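Local coordinates for 3-phosphoshikimate 1-carboxyvinyltransferase (Streptomyces sviceus, PDB 7M0O), which probably transfers the enolpyruvyl group of phosphoenolpyruvate to the 5-hydroxyl of shikimate-3-phosphate, the sixth step of chorismate biosynthesis, at residues D295-L300 with E328-N333. Residues are numbered along the deposited sequence; the frame is centred on the assembly and turned at random.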
loop_
_atom_site.group_PDB
_atom_site.type_symbol
_atom_site.label_atom_id
_atom_site.label_comp_id
_atom_site.label_asym_id
_atom_site.label_seq_id
_atom_site.Cartn_x
_atom_site.Cartn_y
_atom_site.Cartn_z
ATOM N N ASP A 295 0.148 -11.877 -2.239
ATOM C CA ASP A 295 1.247 -11.436 -1.379
ATOM C C ASP A 295 1.278 -12.188 -0.044
ATOM O O ASP A 295 2.311 -12.156 0.642
ATOM C CB ASP A 295 1.154 -9.934 -1.130
ATOM C CG ASP A 295 1.600 -9.098 -2.354
ATOM O OD1 ASP A 295 2.212 -9.654 -3.287
ATOM O OD2 ASP A 295 1.342 -7.879 -2.388
ATOM N N THR A 296 0.171 -12.832 0.351
ATOM C CA THR A 296 0.120 -13.637 1.569
ATOM C C THR A 296 0.299 -15.126 1.315
ATOM O O THR A 296 0.288 -15.915 2.277
ATOM C CB THR A 296 -1.193 -13.407 2.353
ATOM O OG1 THR A 296 -2.336 -13.927 1.641
ATOM C CG2 THR A 296 -1.382 -11.933 2.649
ATOM N N MET A 297 0.516 -15.535 0.060
ATOM C CA MET A 297 0.879 -16.927 -0.188
ATOM C C MET A 297 2.065 -17.380 0.660
ATOM O O MET A 297 1.984 -18.478 1.240
ATOM C CB MET A 297 1.154 -17.151 -1.686
ATOM C CG MET A 297 1.664 -18.570 -2.002
ATOM S SD MET A 297 3.424 -18.859 -1.714
ATOM C CE MET A 297 4.168 -17.792 -2.961
ATOM N N PRO A 298 3.157 -16.611 0.805
ATOM C CA PRO A 298 4.256 -17.091 1.660
ATOM C C PRO A 298 3.855 -17.190 3.115
ATOM O O PRO A 298 4.369 -18.064 3.823
ATOM C CB PRO A 298 5.377 -16.059 1.436
ATOM C CG PRO A 298 5.058 -15.477 0.028
ATOM C CD PRO A 298 3.549 -15.435 0.002
ATOM N N THR A 299 2.945 -16.327 3.578
ATOM C CA THR A 299 2.504 -16.401 4.965
ATOM C C THR A 299 1.867 -17.751 5.258
ATOM O O THR A 299 2.095 -18.341 6.324
ATOM C CB THR A 299 1.527 -15.259 5.264
ATOM O OG1 THR A 299 2.049 -14.036 4.731
ATOM C CG2 THR A 299 1.341 -15.109 6.772
ATOM N N LEU A 300 1.050 -18.256 4.319
ATOM C CA LEU A 300 0.460 -19.580 4.488
ATOM C C LEU A 300 1.504 -20.684 4.329
ATOM O O LEU A 300 1.494 -21.666 5.076
ATOM C CB LEU A 300 -0.676 -19.786 3.486
ATOM C CG LEU A 300 -1.328 -21.182 3.571
ATOM C CD1 LEU A 300 -1.839 -21.450 4.979
ATOM C CD2 LEU A 300 -2.467 -21.375 2.555
ATOM N N GLU A 328 9.086 -20.675 -5.876
ATOM C CA GLU A 328 10.301 -21.475 -5.735
ATOM C C GLU A 328 11.025 -21.174 -4.430
ATOM O O GLU A 328 11.614 -22.077 -3.827
ATOM C CB GLU A 328 11.241 -21.240 -6.913
ATOM C CG GLU A 328 10.746 -21.767 -8.239
ATOM C CD GLU A 328 10.654 -23.286 -8.295
ATOM O OE1 GLU A 328 11.479 -23.982 -7.667
ATOM O OE2 GLU A 328 9.734 -23.787 -8.961
ATOM N N ALA A 329 11.032 -19.904 -4.000
ATOM C CA ALA A 329 11.730 -19.536 -2.770
ATOM C C ALA A 329 11.080 -20.176 -1.549
ATOM O O ALA A 329 11.777 -20.636 -0.639
ATOM C CB ALA A 329 11.768 -18.015 -2.617
ATOM N N CYS A 330 9.748 -20.230 -1.521
ATOM C CA CYS A 330 9.064 -20.935 -0.444
ATOM C C CYS A 330 9.402 -22.420 -0.447
ATOM O O CYS A 330 9.674 -23.008 0.607
ATOM C CB CYS A 330 7.552 -20.712 -0.553
ATOM S SG CYS A 330 7.037 -19.081 0.048
ATOM N N ALA A 331 9.364 -23.050 -1.625
ATOM C CA ALA A 331 9.685 -24.468 -1.708
ATOM C C ALA A 331 11.127 -24.730 -1.289
ATOM O O ALA A 331 11.409 -25.677 -0.544
ATOM C CB ALA A 331 9.440 -24.981 -3.127
ATOM N N GLU A 332 12.056 -23.909 -1.765
ATOM C CA GLU A 332 13.455 -24.151 -1.446
ATOM C C GLU A 332 13.694 -24.055 0.055
ATOM O O GLU A 332 14.404 -24.883 0.634
ATOM C CB GLU A 332 14.347 -23.169 -2.202
ATOM C CG GLU A 332 15.832 -23.454 -2.030
ATOM C CD GLU A 332 16.719 -22.358 -2.600
ATOM O OE1 GLU A 332 16.191 -21.370 -3.163
ATOM O OE2 GLU A 332 17.955 -22.494 -2.481
ATOM N N ASN A 333 13.093 -23.062 0.709
ATOM C CA ASN A 333 13.344 -22.872 2.134
ATOM C C ASN A 333 12.626 -23.927 2.969
ATOM O O ASN A 333 13.165 -24.405 3.972
ATOM C CB ASN A 333 12.942 -21.453 2.530
ATOM C CG ASN A 333 14.021 -20.435 2.170
ATOM O OD1 ASN A 333 15.154 -20.512 2.670
ATOM N ND2 ASN A 333 13.696 -19.507 1.283
#
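C330 carries its whole side of this contact through one atom, SG, which is set against P298 and M297. All three residues are buried. The touching is apolar, and no hydrogen bond joins the segments. SG lies 3.7 Å from CB of P298, and CA of the same proline is 3.8 Å from SG of C330. SG stands over one face of the pyrrolidine ring, displaced past its CA-CB edge, with CG of P298 a little farther off. The second touch is sulfur to sulfur: SD of M297 lies 4.0 Å from SG of C330. CG of M297 is anti to the backbone N (chi1 175°), and the chain then bends at chi2 and chi3. These bends bring SD closer to the 328-333 helix than the start of the side chain would suggest. The backbones are nearest at P298 and C330, with CA atoms 6.5 Å apart.

The side-chain hydrogen bonds of N333 serve its own helix and T361, a residue outside the two segments. N333 folds back on its own helix, and its ND2 donates to O of A329 at 2.9 Å, from above the carbonyl plane. The backbone N of N333 reaches the same oxygen from the opposite face, so A329 O takes two donors. OD1 of N333 binds the backbone N of T361, which ties down the other end of the amide.

Helix 366-375 packs against both P298 and N333. D295, just ahead of helix 297-303, is the predicted proton acceptor and is predicted to bind shikimate-3-phosphate. M297 lies close to R326, which is predicted to bind phosphoenolpyruvate. The contact thus joins helices 297-303 and 326-336, beside the predicted active site, in one of the two globular halves of the EPSP synthase fold.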